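Local atomic coordinates of serine protease inhibitor 4, isoform B (Drosophila melanogaster, PDB entry 4P0F), a protein that probably inhibits serine and cysteine endopeptidases. Residues A[99-109]-A[302-310]. Sequence-based numbering, arbitrary orientation.
Sequences VMDGYQLRQEF and GKMLQSPEP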
ATOM      1  N   VAL A  99     -15.232   2.891  16.985  1.00 17.25           N
ATOM      2  CA  VAL A  99     -16.509   2.189  17.160  1.00 17.65           C
ATOM      3  C   VAL A  99     -17.610   3.145  17.619  1.00 18.66           C
ATOM      4  O   VAL A  99     -17.403   3.960  18.514  1.00 20.47           O
ATOM      5  CB  VAL A  99     -16.371   1.049  18.190  1.00 18.07           C
ATOM      6  CG1 VAL A  99     -17.668   0.209  18.281  1.00 19.36           C
ATOM      7  CG2 VAL A  99     -15.175   0.163  17.832  1.00 22.97           C
ATOM      8  N   MET A 100     -18.770   3.044  16.982  1.00 18.84           N
ATOM      9  CA  MET A 100     -19.943   3.845  17.347  1.00 19.99           C
ATOM     10  C   MET A 100     -20.183   3.803  18.854  1.00 21.11           C
ATOM     11  O   MET A 100     -20.236   2.720  19.442  1.00 21.27           O
ATOM     12  CB  MET A 100     -21.174   3.331  16.583  1.00 20.24           C
ATOM     13  CG  MET A 100     -22.500   4.060  16.847  1.00 21.61           C
ATOM     14  SD  MET A 100     -22.580   5.687  16.063  1.00 24.97           S
ATOM     15  CE  MET A 100     -21.821   6.650  17.275  1.00 22.39           C
ATOM     16  N   ASP A 101     -20.302   4.974  19.486  1.00 22.08           N
ATOM     17  CA  ASP A 101     -20.617   5.039  20.916  1.00 23.47           C
ATOM     18  C   ASP A 101     -21.783   4.127  21.251  1.00 25.42           C
ATOM     19  O   ASP A 101     -22.801   4.147  20.563  1.00 24.49           O
ATOM     20  CB  ASP A 101     -20.992   6.455  21.355  1.00 24.75           C
ATOM     21  CG  ASP A 101     -19.800   7.391  21.466  1.00 32.03           C
ATOM     22  OD1 ASP A 101     -18.647   6.921  21.593  1.00 29.37           O
ATOM     23  OD2 ASP A 101     -20.038   8.617  21.446  1.00 34.61           O
ATOM     24  N   GLY A 102     -21.635   3.364  22.330  1.00 24.85           N
ATOM     25  CA  GLY A 102     -22.705   2.525  22.841  1.00 28.31           C
ATOM     26  C   GLY A 102     -22.662   1.095  22.331  1.00 25.11           C
ATOM     27  O   GLY A 102     -23.278   0.203  22.922  1.00 26.42           O
ATOM     28  N   TYR A 103     -21.944   0.864  21.233  1.00 23.54           N
ATOM     29  CA  TYR A 103     -21.806  -0.483  20.689  1.00 22.88           C
ATOM     30  C   TYR A 103     -20.555  -1.158  21.238  1.00 32.60           C
ATOM     31  O   TYR A 103     -19.511  -0.531  21.374  1.00 35.44           O
ATOM     32  CB  TYR A 103     -21.775  -0.446  19.156  1.00 21.68           C
ATOM     33  CG  TYR A 103     -23.134  -0.156  18.575  1.00 22.38           C
ATOM     34  CD1 TYR A 103     -23.580   1.144  18.427  1.00 22.78           C
ATOM     35  CD2 TYR A 103     -23.998  -1.189  18.210  1.00 22.91           C
ATOM     36  CE1 TYR A 103     -24.837   1.418  17.919  1.00 23.67           C
ATOM     37  CE2 TYR A 103     -25.241  -0.919  17.691  1.00 23.79           C
ATOM     38  CZ  TYR A 103     -25.656   0.387  17.543  1.00 24.16           C
ATOM     39  OH  TYR A 103     -26.902   0.675  17.040  1.00 25.27           O
ATOM     40  N   GLN A 104     -20.691  -2.430  21.589  1.00 25.86           N
ATOM     41  CA  GLN A 104     -19.587  -3.219  22.119  1.00 22.86           C
ATOM     42  C   GLN A 104     -19.118  -4.221  21.074  1.00 22.48           C
ATOM     43  O   GLN A 104     -19.933  -4.869  20.416  1.00 24.38           O
ATOM     44  CB  GLN A 104     -20.010  -3.955  23.385  1.00 24.50           C
ATOM     45  CG  GLN A 104     -20.549  -3.042  24.472  1.00 34.76           C
ATOM     46  CD  GLN A 104     -20.718  -3.760  25.785  1.00 52.21           C
ATOM     47  OE1 GLN A 104     -21.819  -4.192  26.138  1.00 48.79           O
ATOM     48  NE2 GLN A 104     -19.623  -3.901  26.520  1.00 62.29           N
ATOM     49  N   LEU A 105     -17.808  -4.342  20.932  1.00 25.16           N
ATOM     50  CA  LEU A 105     -17.226  -5.368  20.080  1.00 25.48           C
ATOM     51  C   LEU A 105     -17.454  -6.738  20.690  1.00 21.60           C
ATOM     52  O   LEU A 105     -17.527  -6.872  21.906  1.00 24.32           O
ATOM     53  CB  LEU A 105     -15.732  -5.136  19.902  1.00 22.85           C
ATOM     54  CG  LEU A 105     -15.291  -3.808  19.293  1.00 22.88           C
ATOM     55  CD1 LEU A 105     -13.793  -3.812  19.092  1.00 24.91           C
ATOM     56  CD2 LEU A 105     -15.999  -3.532  17.984  1.00 24.49           C
ATOM     57  N   ARG A 106     -17.570  -7.760  19.849  1.00 22.21           N
ATOM     58  CA  ARG A 106     -17.578  -9.125  20.347  1.00 22.23           C
ATOM     59  C   ARG A 106     -16.198  -9.457  20.892  1.00 23.99           C
ATOM     60  O   ARG A 106     -15.199  -8.946  20.399  1.00 23.44           O
ATOM     61  CB  ARG A 106     -17.989 -10.102  19.246  1.00 22.14           C
ATOM     62  CG  ARG A 106     -19.420  -9.891  18.803  1.00 31.65           C
ATOM     63  CD  ARG A 106     -19.936 -11.003  17.921  1.00 34.15           C
ATOM     64  NE  ARG A 106     -20.141 -12.254  18.646  1.00 38.70           N
ATOM     65  CZ  ARG A 106     -20.665 -13.353  18.109  1.00 50.50           C
ATOM     66  NH1 ARG A 106     -21.057 -13.361  16.841  1.00 48.65           N
ATOM     67  NH2 ARG A 106     -20.806 -14.449  18.842  1.00 62.38           N
ATOM     68  N   GLN A 107     -16.150 -10.313  21.908  1.00 23.71           N
ATOM     69  CA  GLN A 107     -14.899 -10.589  22.611  1.00 25.23           C
ATOM     70  C   GLN A 107     -13.792 -11.131  21.697  1.00 23.34           C
ATOM     71  O   GLN A 107     -12.663 -10.647  21.749  1.00 23.30           O
ATOM     72  CB  GLN A 107     -15.141 -11.569  23.760  1.00 28.86           C
ATOM     73  CG  GLN A 107     -13.915 -11.789  24.637  1.00 35.57           C
ATOM     74  CD  GLN A 107     -14.163 -12.783  25.757  1.00 60.48           C
ATOM     75  OE1 GLN A 107     -15.302 -13.007  26.172  1.00 66.50           O
ATOM     76  NE2 GLN A 107     -13.091 -13.392  26.249  1.00 70.41           N
ATOM     77  N   GLU A 108     -14.095 -12.118  20.859  1.00 24.11           N
ATOM     78  CA  GLU A 108     -13.049 -12.723  20.032  1.00 26.01           C
ATOM     79  C   GLU A 108     -12.482 -11.729  19.012  1.00 25.17           C
ATOM     80  O   GLU A 108     -11.269 -11.662  18.816  1.00 20.81           O
ATOM     81  CB  GLU A 108     -13.578 -13.968  19.317  1.00 26.07           C
ATOM     82  CG  GLU A 108     -12.551 -14.677  18.428  1.00 27.78           C
ATOM     83  CD  GLU A 108     -11.409 -15.315  19.213  1.00 45.15           C
ATOM     84  OE1 GLU A 108     -11.430 -15.272  20.461  1.00 42.78           O
ATOM     85  OE2 GLU A 108     -10.489 -15.873  18.577  1.00 45.29           O
ATOM     86  N   PHE A 109     -13.363 -10.977  18.355  1.00 21.67           N
ATOM     87  CA  PHE A 109     -12.969  -9.914  17.427  1.00 22.05           C
ATOM     88  C   PHE A 109     -12.038  -8.922  18.124  1.00 20.98           C
ATOM     89  O   PHE A 109     -10.957  -8.588  17.629  1.00 19.49           O
ATOM     90  CB  PHE A 109     -14.234  -9.217  16.904  1.00 20.29           C
ATOM     91  CG  PHE A 109     -13.999  -8.170  15.835  1.00 17.34           C
ATOM     92  CD1 PHE A 109     -13.329  -8.471  14.667  1.00 17.15           C
ATOM     93  CD2 PHE A 109     -14.522  -6.895  15.984  1.00 18.38           C
ATOM     94  CE1 PHE A 109     -13.161  -7.517  13.678  1.00 19.57           C
ATOM     95  CE2 PHE A 109     -14.366  -5.942  15.005  1.00 21.22           C
ATOM     96  CZ  PHE A 109     -13.672  -6.250  13.846  1.00 19.15           C
ATOM     97  N   GLY A 302     -21.461 -10.579  11.215  1.00 16.92           N
ATOM     98  CA  GLY A 302     -22.049 -10.794  12.518  1.00 16.71           C
ATOM     99  C   GLY A 302     -21.097 -11.073  13.660  1.00 18.92           C
ATOM    100  O   GLY A 302     -21.539 -11.187  14.812  1.00 20.74           O
ATOM    101  N   LYS A 303     -19.800 -11.172  13.369  1.00 18.73           N
ATOM    102  CA  LYS A 303     -18.833 -11.436  14.417  1.00 18.16           C
ATOM    103  C   LYS A 303     -18.117 -10.166  14.885  1.00 18.06           C
ATOM    104  O   LYS A 303     -17.237 -10.241  15.735  1.00 22.08           O
ATOM    105  CB  LYS A 303     -17.833 -12.493  13.954  1.00 18.70           C
ATOM    106  CG  LYS A 303     -18.383 -13.912  14.160  1.00 27.44           C
ATOM    107  CD  LYS A 303     -17.610 -14.964  13.368  1.00 43.28           C
ATOM    108  CE  LYS A 303     -16.375 -15.453  14.098  1.00 58.98           C
ATOM    109  NZ  LYS A 303     -15.626 -16.464  13.288  1.00 39.99           N
ATOM    110  N   MET A 304     -18.534  -9.010  14.375  1.00 17.19           N
ATOM    111  CA  MET A 304     -17.943  -7.739  14.786  1.00 17.28           C
ATOM    112  C   MET A 304     -18.508  -7.207  16.107  1.00 18.49           C
ATOM    113  O   MET A 304     -17.756  -6.929  17.032  1.00 20.49           O
ATOM    114  CB  MET A 304     -18.140  -6.688  13.695  1.00 16.17           C
ATOM    115  CG  MET A 304     -17.256  -6.916  12.500  1.00 15.20           C
ATOM    116  SD  MET A 304     -17.441  -5.627  11.256  1.00 18.57           S
ATOM    117  CE  MET A 304     -15.916  -5.861  10.318  1.00 16.70           C
ATOM    118  N   LEU A 305     -19.831  -7.085  16.185  1.00 18.71           N
ATOM    119  CA  LEU A 305     -20.497  -6.443  17.325  1.00 21.73           C
ATOM    120  C   LEU A 305     -21.414  -7.383  18.105  1.00 22.57           C
ATOM    121  O   LEU A 305     -21.971  -8.332  17.554  1.00 21.86           O
ATOM    122  CB  LEU A 305     -21.331  -5.265  16.838  1.00 21.73           C
ATOM    123  CG  LEU A 305     -20.627  -4.166  16.045  1.00 21.24           C
ATOM    124  CD1 LEU A 305     -21.646  -3.121  15.618  1.00 22.01           C
ATOM    125  CD2 LEU A 305     -19.528  -3.542  16.863  1.00 20.56           C
ATOM    126  N   GLN A 306     -21.619  -7.100  19.385  1.00 23.59           N
ATOM    127  CA  GLN A 306     -22.563  -7.893  20.155  1.00 23.19           C
ATOM    128  C   GLN A 306     -23.982  -7.714  19.601  1.00 23.34           C
ATOM    129  O   GLN A 306     -24.804  -8.621  19.655  1.00 25.08           O
ATOM    130  CB  GLN A 306     -22.497  -7.511  21.636  1.00 26.19           C
ATOM    131  CG  GLN A 306     -21.122  -7.774  22.226  1.00 29.14           C
ATOM    132  CD  GLN A 306     -21.055  -7.548  23.718  1.00 56.33           C
ATOM    133  OE1 GLN A 306     -21.985  -7.018  24.321  1.00 65.97           O
ATOM    134  NE2 GLN A 306     -19.944  -7.950  24.324  1.00 62.61           N
ATOM    135  N   SER A 307     -24.255  -6.530  19.066  1.00 23.04           N
ATOM    136  CA  SER A 307     -25.542  -6.230  18.450  1.00 21.76           C
ATOM    137  C   SER A 307     -25.865  -7.142  17.283  1.00 23.22           C
ATOM    138  O   SER A 307     -24.990  -7.399  16.456  1.00 21.24           O
ATOM    139  CB  SER A 307     -25.549  -4.782  17.957  1.00 22.56           C
ATOM    140  OG  SER A 307     -26.680  -4.547  17.138  1.00 24.87           O
ATOM    141  N   PRO A 308     -27.125  -7.595  17.172  1.00 21.81           N
ATOM    142  CA  PRO A 308     -27.463  -8.445  16.025  1.00 25.69           C
ATOM    143  C   PRO A 308     -27.746  -7.679  14.722  1.00 21.83           C
ATOM    144  O   PRO A 308     -28.078  -8.317  13.718  1.00 25.66           O
ATOM    145  CB  PRO A 308     -28.715  -9.183  16.504  1.00 26.89           C
ATOM    146  CG  PRO A 308     -29.355  -8.255  17.439  1.00 30.45           C
ATOM    147  CD  PRO A 308     -28.246  -7.502  18.128  1.00 22.42           C
ATOM    148  N   GLU A 309     -27.587  -6.358  14.721  1.00 21.64           N
ATOM    149  CA  GLU A 309     -27.773  -5.562  13.508  1.00 19.83           C
ATOM    150  C   GLU A 309     -26.918  -6.079  12.365  1.00 19.37           C
ATOM    151  O   GLU A 309     -25.699  -6.158  12.501  1.00 20.68           O
ATOM    152  CB  GLU A 309     -27.405  -4.096  13.740  1.00 19.57           C
ATOM    153  CG  GLU A 309     -28.332  -3.361  14.683  1.00 21.44           C
ATOM    154  CD  GLU A 309     -27.837  -1.976  15.039  1.00 25.87           C
ATOM    155  OE1 GLU A 309     -26.898  -1.490  14.376  1.00 24.26           O
ATOM    156  OE2 GLU A 309     -28.379  -1.375  15.997  1.00 28.56           O
ATOM    157  N   PRO A 310     -27.544  -6.429  11.234  1.00 20.21           N
ATOM    158  CA  PRO A 310     -26.714  -6.769  10.075  1.00 18.30           C
ATOM    159  C   PRO A 310     -25.890  -5.575   9.595  1.00 20.78           C
ATOM    160  O   PRO A 310     -26.383  -4.442   9.601  1.00 21.19           O
ATOM    161  CB  PRO A 310     -27.741  -7.190   9.022  1.00 22.48           C
ATOM    162  CG  PRO A 310     -28.912  -7.621   9.790  1.00 27.56           C
ATOM    163  CD  PRO A 310     -28.963  -6.745  10.994  1.00 24.90           C
TER
HETATM  164  O   HOH W   1     -23.100  -3.924  20.395  1.00 18.25           O
HETATM  165  O   HOH W   2     -15.966 -12.195  17.104  1.00 20.38           O
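L105 and L305 face each other as a non-hydrogen-bonded pair in a single antiparallel bridge, their CA atoms 4.4 Å apart, flanked by two nearly straight bonds: Q306 N to Q104 O (3.0 Å) and R106 N to M304 O (2.9 Å). A water accepting from the backbone N of Q104 and of S307 adds a further link. Beneath the bridge the leucines touch through their CD2 methyls at 3.7 Å, while CD1 of L305 reaches CD2 of Y103. With CG beside its backbone N (chi1 -73°), Y103 directs its phenol along 305-309; S307 CB meets the ring edge, and OH donates to E309 OE2 (2.7 Å) on the syn side, the ring and carboxylate planes 70° apart. A phenylalanine here would probably leave E309 OE2 without this donor. S307 OG accepts from E309 N, an ST turn. At the far end, R106, the N-cap residue, bends at chi3 (70°) and gives NH1 to G302 O (3.0 Å), while M304 lays its CA and CG over one face of F109, a flat partner for an unbranched thioether chain. The contact ties the connection from strand 91-100 to helix 107-115 onto the loop entering strand 311-324; R162 of strand 161-174 salt-bridges E309, and M304 also packs on V339 of strand 328-341, the reactive-loop strand inserted in cleaved serpins.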